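Long-range contacts in calreticulin, putative,Calreticulin, putative (Trypanosoma cruzi, PDB 5HCF), which probably acts as a chaperone that binds both carbohydrates and peptides, its globular domain having a legume lectin fold: residues G24-S29 with K41-T46; V75-D80 with S220-K225; L90-D95 with E102-L107; I122-N127 with E174-L179; N156-F161 with G170-D175. One frame throughout, in Å; residues are numbered along the deposited sequence.

Interaction 1: residues G24-S29 with K41-T46; sequences GKVEIS and KGLRLT
Strands 26-29 and 42-45 run antiparallel with their axes 4.6 Å apart, Glu27 facing Arg44 and Ser29 facing Gly42 as hydrogen-bonded pairs, while Val26 with Leu45 and Ile28 with Leu43 are the non-hydrogen-bonded ones. An angle of 136° between the two directions shows how strongly the pair twists. On one face, the branches of Val26 suit a place between two leucines: CG1 lies 3.6 Å from Leu45 CD2, and CG2 lies 3.7 Å from Leu43 CD2. On the other face, Glu27 and Arg44 extend alongside each other. Arg44 is stretched from CG to NE, its CG opposite the backbone N (chi1 178°), which carries NH1 to 2.8 Å from Glu27 OE2. This salt bridge contains a weak, bent hydrogen bond, with carboxylate and guanidinium planes 43° apart. On its way the arginine chain passes Ser29, CD lying 3.3 Å from Ser29 OG, whose own hydrogen-bond partner is Gly31 N. Beyond the strand end, Thr46 N donates to Lys25 O at 3.1 Å. The chemistry is therefore two-sided: the valine and leucine face meets Tyr52 of strand 50-62, whereas attraction between charges, more than a directed bond, probably pairs Glu27 with Arg44.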
# COMPACT_ATOMS: atom_id res chain seq x y z
N GLY A 24 1.29 -19.00 2.58
CA GLY A 24 0.23 -19.08 3.57
C GLY A 24 -1.16 -19.07 2.96
O GLY A 24 -1.35 -18.60 1.84
N LYS A 25 -2.13 -19.60 3.70
CA LYS A 25 -3.50 -19.64 3.21
C LYS A 25 -4.24 -18.35 3.54
O LYS A 25 -4.05 -17.76 4.61
CB LYS A 25 -4.24 -20.84 3.80
CG LYS A 25 -5.76 -20.78 3.66
CD LYS A 25 -6.45 -21.72 4.65
CE LYS A 25 -7.95 -21.46 4.72
NZ LYS A 25 -8.59 -22.18 5.85
N VAL A 26 -5.08 -17.91 2.61
CA VAL A 26 -5.88 -16.72 2.81
C VAL A 26 -7.36 -17.05 2.64
O VAL A 26 -7.71 -18.04 2.00
CB VAL A 26 -5.50 -15.58 1.84
CG1 VAL A 26 -4.00 -15.30 1.90
CG2 VAL A 26 -5.94 -15.92 0.42
N GLU A 27 -8.22 -16.22 3.22
CA GLU A 27 -9.66 -16.43 3.13
C GLU A 27 -10.40 -15.10 3.19
O GLU A 27 -9.87 -14.10 3.67
CB GLU A 27 -10.14 -17.34 4.26
CG GLU A 27 -10.15 -16.64 5.61
CD GLU A 27 -10.53 -17.57 6.74
OE1 GLU A 27 -11.01 -18.69 6.46
OE2 GLU A 27 -10.35 -17.16 7.91
N ILE A 28 -11.64 -15.10 2.70
CA ILE A 28 -12.52 -13.96 2.88
C ILE A 28 -13.15 -14.06 4.26
O ILE A 28 -13.76 -15.07 4.60
CB ILE A 28 -13.61 -13.91 1.79
CG1 ILE A 28 -12.98 -13.78 0.40
CG2 ILE A 28 -14.60 -12.79 2.07
CD1 ILE A 28 -12.07 -12.57 0.22
N SER A 29 -13.01 -13.01 5.06
CA SER A 29 -13.46 -13.05 6.45
C SER A 29 -13.55 -11.66 7.08
O SER A 29 -12.85 -10.73 6.67
CB SER A 29 -12.52 -13.93 7.28
OG SER A 29 -12.55 -13.54 8.64
N LYS A 41 -16.01 -7.68 5.70
CA LYS A 41 -15.33 -8.80 5.07
C LYS A 41 -14.17 -8.32 4.19
O LYS A 41 -14.24 -7.25 3.58
CB LYS A 41 -16.31 -9.64 4.24
CG LYS A 41 -17.28 -10.46 5.07
CD LYS A 41 -18.13 -11.37 4.20
CE LYS A 41 -18.80 -12.45 5.03
NZ LYS A 41 -19.74 -13.28 4.21
N GLY A 42 -13.11 -9.12 4.14
CA GLY A 42 -11.94 -8.77 3.36
C GLY A 42 -10.96 -9.93 3.25
O GLY A 42 -11.27 -11.05 3.66
N LEU A 43 -9.79 -9.66 2.70
CA LEU A 43 -8.77 -10.68 2.52
C LEU A 43 -8.01 -10.89 3.82
O LEU A 43 -7.34 -9.98 4.32
CB LEU A 43 -7.81 -10.28 1.39
CG LEU A 43 -6.85 -11.34 0.84
CD1 LEU A 43 -5.72 -11.60 1.80
CD2 LEU A 43 -7.60 -12.62 0.54
N ARG A 44 -8.13 -12.08 4.38
CA ARG A 44 -7.54 -12.37 5.68
C ARG A 44 -6.42 -13.40 5.58
O ARG A 44 -6.60 -14.48 5.03
CB ARG A 44 -8.62 -12.86 6.65
CG ARG A 44 -8.12 -13.23 8.02
CD ARG A 44 -9.26 -13.70 8.91
NE ARG A 44 -8.78 -14.13 10.22
CZ ARG A 44 -8.30 -15.34 10.49
NH1 ARG A 44 -8.25 -16.26 9.53
NH2 ARG A 44 -7.88 -15.63 11.71
N LEU A 45 -5.25 -13.04 6.12
CA LEU A 45 -4.13 -13.97 6.18
C LEU A 45 -4.30 -14.86 7.41
O LEU A 45 -4.53 -14.36 8.51
CB LEU A 45 -2.81 -13.21 6.22
CG LEU A 45 -2.71 -12.04 5.24
CD1 LEU A 45 -1.25 -11.64 5.04
CD2 LEU A 45 -3.37 -12.36 3.91
N THR A 46 -4.21 -16.17 7.21
CA THR A 46 -4.67 -17.14 8.20
C THR A 46 -3.57 -17.80 9.03
O THR A 46 -3.81 -18.18 10.17
CB THR A 46 -5.49 -18.26 7.53
OG1 THR A 46 -4.67 -18.97 6.59
CG2 THR A 46 -6.69 -17.67 6.81

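Interaction 2: residues V75-D80 with S220-K225; sequences VKHEQD and SGSIFK
Ser222 OG is gripped by two side chains of the facing segment, His77 and Gln79. Gln79 has CG wedged between its backbone N and carbonyl carbon (chi1 69°), and a further bend at chi2 of -94° folds the amide back across the chain at Ser220. NE2 then reaches Ser222 OG at 3.0 Å in a nearly straight bond (167°), the hydroxyl oxygen lying close to the amide plane; NE2 also bonds Glu219 O. His77 ND1 meets the same hydroxyl at the ring edge; the modelled 2.5 Å from ND1 to Ser222 OG is very short and doubtful. A small hydroxyl residue suits this buried spot because one oxygen can serve several partners. Gly221 adopts a positive phi that favours glycine and leaves room for Gln79 CB. Lys76, extended throughout, sets NZ 2.8 Å from Glu78 OE1 on the anti lone pair, and Phe33 adds a cation-pi contact. Val75 CG1 sits 3.9 Å above the centre of the Phe224 ring, a CH-pi contact between neighbours pointing the same way. Backbone bonds join Ile223 to Lys76 and Phe224 to Leu43, so strand 223-230 runs between strands 69-76 and 42-45; Phe224 also touches Ile213 in the other sheet.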
# COMPACT_ATOMS: atom_id res chain seq x y z
N VAL A 75 -5.65 -2.01 6.01
CA VAL A 75 -5.24 -3.24 6.68
C VAL A 75 -5.69 -3.21 8.13
O VAL A 75 -5.59 -2.18 8.79
CB VAL A 75 -3.72 -3.45 6.66
CG1 VAL A 75 -3.38 -4.93 6.74
CG2 VAL A 75 -3.12 -2.83 5.43
N LYS A 76 -6.18 -4.34 8.63
CA LYS A 76 -6.56 -4.44 10.03
C LYS A 76 -5.71 -5.51 10.70
O LYS A 76 -5.81 -6.68 10.36
CB LYS A 76 -8.05 -4.76 10.17
CG LYS A 76 -8.52 -4.84 11.61
CD LYS A 76 -9.87 -5.53 11.74
CE LYS A 76 -10.47 -5.29 13.12
NZ LYS A 76 -11.45 -6.34 13.49
N HIS A 77 -4.87 -5.09 11.63
CA HIS A 77 -4.04 -6.01 12.40
C HIS A 77 -4.67 -6.28 13.77
O HIS A 77 -4.19 -5.78 14.79
CB HIS A 77 -2.63 -5.45 12.59
CG HIS A 77 -1.90 -5.21 11.31
ND1 HIS A 77 -1.72 -6.18 10.36
CD2 HIS A 77 -1.29 -4.09 10.84
CE1 HIS A 77 -1.03 -5.68 9.34
NE2 HIS A 77 -0.76 -4.42 9.61
N GLU A 78 -5.74 -7.07 13.79
CA GLU A 78 -6.49 -7.33 15.02
C GLU A 78 -5.82 -8.38 15.91
O GLU A 78 -6.23 -8.58 17.05
CB GLU A 78 -7.92 -7.78 14.68
CG GLU A 78 -7.99 -8.93 13.69
CD GLU A 78 -9.34 -9.64 13.70
OE1 GLU A 78 -10.38 -8.95 13.83
OE2 GLU A 78 -9.36 -10.88 13.56
N GLN A 79 -4.79 -9.02 15.38
CA GLN A 79 -4.17 -10.17 16.04
C GLN A 79 -3.12 -9.86 17.11
O GLN A 79 -2.61 -10.78 17.75
CB GLN A 79 -3.55 -11.10 14.99
CG GLN A 79 -2.35 -10.52 14.29
CD GLN A 79 -2.72 -9.84 12.99
OE1 GLN A 79 -3.76 -9.20 12.89
NE2 GLN A 79 -1.88 -10.00 11.98
N ASP A 80 -2.80 -8.58 17.31
CA ASP A 80 -1.64 -8.19 18.13
C ASP A 80 -0.37 -8.49 17.35
O ASP A 80 0.38 -9.40 17.68
CB ASP A 80 -1.60 -8.90 19.48
CG ASP A 80 -2.58 -8.32 20.48
OD1 ASP A 80 -2.75 -7.08 20.49
OD2 ASP A 80 -3.18 -9.10 21.25
N SER A 220 -0.12 -13.89 12.34
CA SER A 220 -1.03 -13.65 11.21
C SER A 220 -2.41 -13.22 11.68
O SER A 220 -2.66 -13.09 12.88
CB SER A 220 -1.12 -14.90 10.34
OG SER A 220 -1.73 -14.61 9.09
N GLY A 221 -3.31 -12.99 10.73
CA GLY A 221 -4.67 -12.59 11.03
C GLY A 221 -5.07 -11.25 10.43
O GLY A 221 -6.17 -10.77 10.65
N SER A 222 -4.16 -10.65 9.66
CA SER A 222 -4.42 -9.33 9.06
C SER A 222 -5.52 -9.40 8.00
O SER A 222 -5.68 -10.42 7.33
CB SER A 222 -3.14 -8.76 8.44
OG SER A 222 -2.19 -8.41 9.44
N ILE A 223 -6.28 -8.32 7.86
CA ILE A 223 -7.35 -8.27 6.87
C ILE A 223 -7.21 -7.05 5.95
O ILE A 223 -7.20 -5.91 6.40
CB ILE A 223 -8.73 -8.23 7.55
CG1 ILE A 223 -8.89 -9.44 8.49
CG2 ILE A 223 -9.85 -8.19 6.51
CD1 ILE A 223 -10.21 -9.46 9.22
N PHE A 224 -7.09 -7.32 4.65
CA PHE A 224 -6.96 -6.26 3.65
C PHE A 224 -8.32 -5.91 3.06
O PHE A 224 -9.14 -6.80 2.82
CB PHE A 224 -6.01 -6.68 2.54
CG PHE A 224 -4.57 -6.82 2.97
CD1 PHE A 224 -4.15 -7.95 3.65
CD2 PHE A 224 -3.65 -5.83 2.70
CE1 PHE A 224 -2.83 -8.08 4.05
CE2 PHE A 224 -2.34 -5.95 3.09
CZ PHE A 224 -1.92 -7.08 3.77
N LYS A 225 -8.57 -4.62 2.84
CA LYS A 225 -9.81 -4.19 2.21
C LYS A 225 -9.64 -3.00 1.26
O LYS A 225 -8.68 -2.23 1.37
CB LYS A 225 -10.86 -3.82 3.27
CG LYS A 225 -11.52 -5.01 3.94
CD LYS A 225 -12.46 -4.56 5.05
CE LYS A 225 -13.57 -3.67 4.52
NZ LYS A 225 -14.29 -4.31 3.39

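Interaction 3: residues L90-D95 with E102-L107; sequences LLPSMD and ETKYWL
A classic beta bulge sets Trp106 and Leu107 together opposite Leu90. Leu90 O receives Trp106 N at 2.8 Å in a bond of 161°, and a weak second bond from Leu107 N at 3.3 Å; Leu90 N returns a bond to Leu107 O at 2.9 Å. Leu90 and Leu107 send their side chains the same way, with CD1 of Leu90 3.7 Å from CD2 of Leu107. The bulge lies where strands 83-91 and 107-114, neighbours in one sheet of the lectin-type sandwich, meet the connection between them. Both leucines suit the interior there, touching Val71 of the opposing sheet. Past the bulge, Leu91 CD2 rests 3.8 Å from Thr103 CG2. Pro92 has no N-H to continue the strand pairing; its CD lies 3.6 Å from Lys104 O. Thr103 divides its branches by chemistry: CG2, opposite the backbone N, touches Met94 SD at 3.6 Å, the two side chains crossing at about a right angle, while OG1 bonds His100 N. Phe99 touches both Met94 and Leu91.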
# COMPACT_ATOMS: atom_id res chain seq x y z
N LEU A 90 2.27 -2.42 -6.57
CA LEU A 90 1.72 -2.21 -7.91
C LEU A 90 2.81 -2.55 -8.93
O LEU A 90 3.91 -2.01 -8.88
CB LEU A 90 1.24 -0.77 -8.08
CG LEU A 90 0.30 -0.24 -6.98
CD1 LEU A 90 -0.09 1.20 -7.24
CD2 LEU A 90 -0.93 -1.12 -6.86
N LEU A 91 2.50 -3.47 -9.84
CA LEU A 91 3.53 -4.04 -10.70
C LEU A 91 3.20 -3.93 -12.18
O LEU A 91 2.03 -4.06 -12.57
CB LEU A 91 3.76 -5.51 -10.35
CG LEU A 91 3.84 -5.90 -8.87
CD1 LEU A 91 2.50 -6.41 -8.36
CD2 LEU A 91 4.92 -6.94 -8.64
N PRO A 92 4.23 -3.70 -13.01
CA PRO A 92 4.13 -3.82 -14.47
C PRO A 92 4.05 -5.29 -14.86
O PRO A 92 4.08 -6.14 -13.97
CB PRO A 92 5.42 -3.17 -14.97
CG PRO A 92 6.38 -3.36 -13.86
CD PRO A 92 5.57 -3.27 -12.59
N SER A 93 3.92 -5.58 -16.16
CA SER A 93 3.71 -6.95 -16.64
C SER A 93 4.55 -8.00 -15.91
O SER A 93 5.78 -7.93 -15.89
CB SER A 93 4.01 -7.02 -18.14
OG SER A 93 3.66 -8.30 -18.64
N MET A 94 3.86 -8.97 -15.32
CA MET A 94 4.53 -10.06 -14.61
C MET A 94 3.73 -11.36 -14.68
O MET A 94 2.54 -11.34 -15.01
CB MET A 94 4.77 -9.68 -13.16
CG MET A 94 3.48 -9.43 -12.40
SD MET A 94 3.71 -9.55 -10.62
CE MET A 94 3.93 -11.32 -10.45
N ASP A 95 4.36 -12.47 -14.32
CA ASP A 95 3.68 -13.75 -14.21
C ASP A 95 3.29 -13.99 -12.75
O ASP A 95 4.16 -14.23 -11.92
CB ASP A 95 4.57 -14.89 -14.72
CG ASP A 95 3.86 -16.24 -14.76
OD1 ASP A 95 2.83 -16.42 -14.07
OD2 ASP A 95 4.36 -17.14 -15.47
N GLU A 102 11.17 -10.66 -5.27
CA GLU A 102 12.13 -10.11 -6.23
C GLU A 102 11.46 -9.58 -7.50
O GLU A 102 12.08 -8.88 -8.29
CB GLU A 102 13.17 -11.16 -6.60
CG GLU A 102 13.85 -11.81 -5.40
CD GLU A 102 14.93 -10.94 -4.80
OE1 GLU A 102 16.12 -11.27 -4.96
OE2 GLU A 102 14.57 -9.92 -4.16
N THR A 103 10.20 -9.95 -7.70
CA THR A 103 9.43 -9.44 -8.83
C THR A 103 9.48 -7.92 -8.90
O THR A 103 9.26 -7.24 -7.89
CB THR A 103 7.96 -9.89 -8.76
OG1 THR A 103 7.90 -11.29 -8.43
CG2 THR A 103 7.25 -9.64 -10.08
N LYS A 104 9.76 -7.39 -10.08
CA LYS A 104 9.87 -5.95 -10.25
C LYS A 104 8.53 -5.25 -10.03
O LYS A 104 7.54 -5.56 -10.71
CB LYS A 104 10.39 -5.60 -11.65
CG LYS A 104 10.27 -4.12 -12.00
CD LYS A 104 10.96 -3.78 -13.31
CE LYS A 104 10.82 -2.29 -13.62
NZ LYS A 104 11.54 -1.90 -14.87
N TYR A 105 8.50 -4.33 -9.08
CA TYR A 105 7.32 -3.51 -8.84
C TYR A 105 7.64 -2.06 -9.16
O TYR A 105 8.80 -1.70 -9.29
CB TYR A 105 6.83 -3.66 -7.39
CG TYR A 105 7.87 -3.27 -6.36
CD1 TYR A 105 8.71 -4.23 -5.81
CD2 TYR A 105 8.03 -1.95 -5.95
CE1 TYR A 105 9.67 -3.88 -4.88
CE2 TYR A 105 8.98 -1.60 -5.02
CZ TYR A 105 9.80 -2.57 -4.49
OH TYR A 105 10.75 -2.23 -3.56
N TRP A 106 6.60 -1.24 -9.30
CA TRP A 106 6.79 0.20 -9.42
C TRP A 106 6.61 0.84 -8.05
O TRP A 106 7.34 1.76 -7.69
CB TRP A 106 5.80 0.82 -10.40
CG TRP A 106 5.85 2.34 -10.41
CD1 TRP A 106 6.88 3.12 -10.83
CD2 TRP A 106 4.82 3.23 -9.96
NE1 TRP A 106 6.56 4.45 -10.68
CE2 TRP A 106 5.30 4.55 -10.15
CE3 TRP A 106 3.54 3.05 -9.43
CZ2 TRP A 106 4.55 5.68 -9.82
CZ3 TRP A 106 2.79 4.17 -9.10
CH2 TRP A 106 3.30 5.47 -9.29
N LEU A 107 5.62 0.36 -7.30
CA LEU A 107 5.33 0.90 -5.98
C LEU A 107 5.14 -0.19 -4.92
O LEU A 107 4.45 -1.19 -5.15
CB LEU A 107 4.07 1.78 -6.04
CG LEU A 107 3.58 2.42 -4.74
CD1 LEU A 107 4.49 3.57 -4.29
CD2 LEU A 107 2.13 2.90 -4.87

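Interaction 4: residues I122-N127 with E174-L179; sequences IILHYN and EDWSLL
Trp176 fits its indole into a hollow formed by Ile122 and Leu124, alternate residues on one side of strand 117-126. Ile122 CG2 presses on CZ2 of Trp176 at 3.3 Å, a tight fit at the rim of the six-membered ring. From above one face comes Leu124 CD1, 4.2 Å from the centroid of the five-membered ring, a CH-pi contact. Tryptophan suits the hollow because its rings cover the apolar side chains while its indole N-H finds an acceptor: NE1 donates to Ile122 O at 3.0 Å, the oxygen lying near the ring plane. Leu178 supplies the bump for Tyr126, its CB 3.8 Å from CD2 of the tyrosine ring, while Leu178 O approaches CE2 at the ring edge. Leu179 CD2 reaches Tyr126 OH at 3.4 Å; that hydroxyl is bonded to Asp198. The chain after helix 172-175 thus lies against strand 117-126 and its partner, strand 129-132, from which Arg131 touches both Trp176 and Leu178. Trp133 stacks on the Trp176 ring, and Tyr158 of strand 157-162 meets it edge-to-face.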
# COMPACT_ATOMS: atom_id res chain seq x y z
N ILE A 122 6.81 3.70 1.47
CA ILE A 122 6.48 4.28 0.18
C ILE A 122 7.71 4.15 -0.70
O ILE A 122 8.55 5.05 -0.74
CB ILE A 122 6.05 5.75 0.28
CG1 ILE A 122 4.91 5.91 1.28
CG2 ILE A 122 5.62 6.26 -1.10
CD1 ILE A 122 4.42 7.32 1.41
N ILE A 123 7.81 3.02 -1.39
CA ILE A 123 9.00 2.70 -2.16
C ILE A 123 8.72 2.77 -3.66
O ILE A 123 7.84 2.08 -4.18
CB ILE A 123 9.54 1.29 -1.81
CG1 ILE A 123 9.80 1.18 -0.31
CG2 ILE A 123 10.80 0.98 -2.60
CD1 ILE A 123 10.43 -0.13 0.11
N LEU A 124 9.47 3.63 -4.34
CA LEU A 124 9.28 3.83 -5.77
C LEU A 124 10.44 3.24 -6.55
O LEU A 124 11.60 3.50 -6.24
CB LEU A 124 9.14 5.32 -6.09
CG LEU A 124 7.84 6.01 -5.68
CD1 LEU A 124 8.02 7.53 -5.72
CD2 LEU A 124 6.70 5.58 -6.59
N HIS A 125 10.13 2.44 -7.56
CA HIS A 125 11.16 1.96 -8.45
C HIS A 125 11.42 3.03 -9.49
O HIS A 125 10.53 3.37 -10.27
CB HIS A 125 10.78 0.64 -9.12
CG HIS A 125 11.86 0.11 -10.01
ND1 HIS A 125 12.80 -0.80 -9.57
CD2 HIS A 125 12.18 0.39 -11.29
CE1 HIS A 125 13.64 -1.07 -10.55
NE2 HIS A 125 13.29 -0.36 -11.61
N TYR A 126 12.62 3.59 -9.46
CA TYR A 126 12.99 4.64 -10.39
C TYR A 126 14.44 4.47 -10.84
O TYR A 126 15.35 4.37 -10.02
CB TYR A 126 12.80 6.02 -9.75
CG TYR A 126 13.26 7.16 -10.62
CD1 TYR A 126 12.50 7.60 -11.69
CD2 TYR A 126 14.48 7.79 -10.38
CE1 TYR A 126 12.94 8.65 -12.50
CE2 TYR A 126 14.92 8.83 -11.18
CZ TYR A 126 14.15 9.25 -12.23
OH TYR A 126 14.59 10.29 -13.01
N ASN A 127 14.64 4.41 -12.15
CA ASN A 127 15.98 4.39 -12.72
C ASN A 127 16.75 3.14 -12.28
O ASN A 127 17.93 3.21 -11.93
CB ASN A 127 16.73 5.66 -12.31
CG ASN A 127 17.74 6.10 -13.34
OD1 ASN A 127 17.89 5.47 -14.39
ND2 ASN A 127 18.42 7.21 -13.06
N GLU A 174 12.52 15.86 -3.56
CA GLU A 174 13.11 16.23 -2.28
C GLU A 174 13.00 15.14 -1.20
O GLU A 174 13.90 14.99 -0.38
CB GLU A 174 12.45 17.53 -1.78
CG GLU A 174 12.64 18.72 -2.73
CD GLU A 174 11.93 19.99 -2.27
OE1 GLU A 174 10.98 19.88 -1.47
OE2 GLU A 174 12.31 21.09 -2.70
N ASP A 175 11.92 14.37 -1.21
CA ASP A 175 11.70 13.37 -0.16
C ASP A 175 12.11 11.95 -0.54
O ASP A 175 11.94 11.02 0.25
CB ASP A 175 10.23 13.37 0.27
CG ASP A 175 9.77 14.71 0.78
OD1 ASP A 175 10.63 15.58 1.03
OD2 ASP A 175 8.55 14.91 0.92
N TRP A 176 12.63 11.79 -1.76
CA TRP A 176 13.31 10.56 -2.18
C TRP A 176 14.67 10.92 -2.75
O TRP A 176 14.90 12.08 -3.10
CB TRP A 176 12.50 9.80 -3.23
CG TRP A 176 11.33 9.02 -2.71
CD1 TRP A 176 11.28 7.68 -2.48
CD2 TRP A 176 10.03 9.53 -2.39
NE1 TRP A 176 10.04 7.32 -2.02
CE2 TRP A 176 9.25 8.44 -1.96
CE3 TRP A 176 9.45 10.80 -2.42
CZ2 TRP A 176 7.93 8.59 -1.56
CZ3 TRP A 176 8.13 10.94 -2.02
CH2 TRP A 176 7.39 9.84 -1.59
N SER A 177 15.56 9.94 -2.87
CA SER A 177 16.82 10.14 -3.60
C SER A 177 16.67 9.63 -5.02
O SER A 177 17.05 8.50 -5.33
CB SER A 177 17.99 9.45 -2.90
OG SER A 177 18.12 9.90 -1.56
N LEU A 178 16.10 10.46 -5.88
CA LEU A 178 15.82 10.07 -7.26
C LEU A 178 16.84 10.66 -8.22
O LEU A 178 17.34 9.96 -9.10
CB LEU A 178 14.41 10.50 -7.67
CG LEU A 178 13.29 9.98 -6.78
CD1 LEU A 178 11.93 10.51 -7.21
CD2 LEU A 178 13.31 8.45 -6.78
N LEU A 179 17.15 11.94 -8.05
CA LEU A 179 18.00 12.64 -9.00
C LEU A 179 19.36 12.98 -8.42
O LEU A 179 19.60 12.83 -7.21
CB LEU A 179 17.29 13.92 -9.48
CG LEU A 179 15.94 13.71 -10.16
CD1 LEU A 179 15.31 15.04 -10.52
CD2 LEU A 179 16.08 12.83 -11.41

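Interaction 5: residues N156-F161 with G170-D175; sequences NSYEFF and GQLEED
Tyr158 lays one face of its ring over the backbone of Gly170, whose N stands 3.7 Å above the ring plane, offset toward the rim. The ring gets there because CG lies between the backbone N and carbonyl carbon (chi1 77°), leaning toward the partner strand, and glycine suits the place across because a CB there would run into Asp175 OD2. The phenol then donates to Asp175 OD2, the carboxylate standing at 89° to the ring; the modelled 2.5 Å from OH to OD2 is doubtfully short. Trp133 NE1 also bonds this hydroxyl. Tyr158 N bonds Gly170 O at 3.0 Å. Leu172 N gives a straight bond, 170°, to Asn156 O at 3.0 Å, and Leu172 CG lies 3.4 Å from the same oxygen. Asn156 itself takes a positive phi, which asparagine tolerates well. Strands 157-162 and 165-171 form a hairpin that passes directly into helix 172-175, with Gln171 as N-cap; Tyr158 touches Ile152 of the adjoining strand 145-152, and Leu172 reaches Leu124 of strand 117-126 in the other sheet.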
# COMPACT_ATOMS: atom_id res chain seq x y z
N ASN A 156 4.77 16.32 -9.89
CA ASN A 156 5.79 15.66 -9.07
C ASN A 156 5.68 15.93 -7.57
O ASN A 156 6.64 15.71 -6.83
CB ASN A 156 7.19 16.05 -9.56
CG ASN A 156 7.48 15.53 -10.95
OD1 ASN A 156 7.10 14.41 -11.30
ND2 ASN A 156 8.17 16.34 -11.75
N SER A 157 4.53 16.42 -7.12
CA SER A 157 4.24 16.47 -5.69
C SER A 157 3.53 15.18 -5.26
O SER A 157 3.16 14.36 -6.11
CB SER A 157 3.39 17.69 -5.32
OG SER A 157 2.19 17.74 -6.06
N TYR A 158 3.38 14.99 -3.96
CA TYR A 158 2.68 13.83 -3.43
C TYR A 158 2.02 14.15 -2.10
O TYR A 158 2.34 15.14 -1.44
CB TYR A 158 3.62 12.64 -3.27
CG TYR A 158 4.50 12.75 -2.04
CD1 TYR A 158 5.64 13.56 -2.05
CD2 TYR A 158 4.20 12.05 -0.88
CE1 TYR A 158 6.45 13.66 -0.93
CE2 TYR A 158 5.00 12.15 0.24
CZ TYR A 158 6.12 12.96 0.21
OH TYR A 158 6.93 13.06 1.32
N GLU A 159 1.08 13.30 -1.69
CA GLU A 159 0.47 13.44 -0.38
C GLU A 159 0.04 12.08 0.15
O GLU A 159 -0.59 11.29 -0.56
CB GLU A 159 -0.72 14.40 -0.45
CG GLU A 159 -1.25 14.83 0.91
CD GLU A 159 -2.15 16.04 0.82
OE1 GLU A 159 -2.48 16.46 -0.31
OE2 GLU A 159 -2.53 16.59 1.88
N PHE A 160 0.38 11.82 1.41
CA PHE A 160 0.05 10.55 2.05
C PHE A 160 -1.01 10.74 3.13
O PHE A 160 -0.86 11.58 4.02
CB PHE A 160 1.30 9.91 2.65
CG PHE A 160 1.00 8.82 3.63
CD1 PHE A 160 0.34 7.67 3.23
CD2 PHE A 160 1.37 8.94 4.96
CE1 PHE A 160 0.06 6.66 4.14
CE2 PHE A 160 1.10 7.94 5.87
CZ PHE A 160 0.43 6.80 5.46
N PHE A 161 -2.07 9.95 3.06
CA PHE A 161 -3.16 10.04 4.02
C PHE A 161 -3.25 8.77 4.85
O PHE A 161 -3.20 7.66 4.32
CB PHE A 161 -4.49 10.28 3.31
CG PHE A 161 -4.52 11.54 2.50
CD1 PHE A 161 -3.94 11.58 1.24
CD2 PHE A 161 -5.15 12.67 2.98
CE1 PHE A 161 -3.96 12.74 0.49
CE2 PHE A 161 -5.18 13.84 2.24
CZ PHE A 161 -4.59 13.87 0.99
N GLY A 170 4.71 16.70 0.23
CA GLY A 170 5.94 17.27 -0.27
C GLY A 170 6.26 16.99 -1.73
O GLY A 170 5.37 16.74 -2.53
N GLN A 171 7.55 17.03 -2.06
CA GLN A 171 7.99 16.86 -3.44
C GLN A 171 8.76 15.56 -3.60
O GLN A 171 9.60 15.23 -2.77
CB GLN A 171 8.88 18.04 -3.86
CG GLN A 171 8.31 19.43 -3.58
CD GLN A 171 6.87 19.61 -4.00
OE1 GLN A 171 6.51 19.33 -5.15
NE2 GLN A 171 6.03 20.08 -3.08
N LEU A 172 8.47 14.82 -4.67
CA LEU A 172 9.15 13.54 -4.94
C LEU A 172 10.66 13.70 -4.99
O LEU A 172 11.40 12.88 -4.45
CB LEU A 172 8.66 12.94 -6.25
CG LEU A 172 7.24 12.40 -6.30
CD1 LEU A 172 6.90 12.01 -7.73
CD2 LEU A 172 7.09 11.20 -5.38
N GLU A 173 11.10 14.76 -5.65
CA GLU A 173 12.52 15.03 -5.84
C GLU A 173 13.24 15.28 -4.52
O GLU A 173 14.42 14.96 -4.37
CB GLU A 173 12.70 16.23 -6.78
CG GLU A 173 14.13 16.51 -7.19
CD GLU A 173 14.23 17.69 -8.12
OE1 GLU A 173 15.27 18.39 -8.09
OE2 GLU A 173 13.27 17.93 -8.89
N GLU A 174 12.52 15.86 -3.56
CA GLU A 174 13.11 16.23 -2.28
C GLU A 174 13.00 15.14 -1.20
O GLU A 174 13.90 14.99 -0.38
CB GLU A 174 12.45 17.53 -1.78
CG GLU A 174 12.64 18.72 -2.73
CD GLU A 174 11.93 19.99 -2.27
OE1 GLU A 174 10.98 19.88 -1.47
OE2 GLU A 174 12.31 21.09 -2.70
N ASP A 175 11.92 14.37 -1.21
CA ASP A 175 11.70 13.37 -0.16
C ASP A 175 12.11 11.95 -0.54
O ASP A 175 11.94 11.02 0.25
CB ASP A 175 10.23 13.37 0.27
CG ASP A 175 9.77 14.71 0.78
OD1 ASP A 175 10.63 15.58 1.03
OD2 ASP A 175 8.55 14.91 0.92

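Overall arrangement
Interactions 1, 2 and 5 belong to one antiparallel sheet, while interactions 3 and 4 involve the other. Interactions 1 and 2, with centres 9 Å apart, adjoin through strands 42-45 and 223-230, where Leu43 O lies 2.7 Å from Phe224 N. Interactions 4 and 5 share helix 172-175, with centres 10 Å apart; interactions 3 and 4 meet between Trp106 O and His125 N. The centres of interactions 1 and 5 are about 33 Å apart, on opposite sides of the chain's centre. Along the chain, interaction 1 closes first, and interaction 2 encloses interactions 3, 4 and 5 in its long loop. This late return of strand 223-230 ties distant sequence into the lectin-like sandwich.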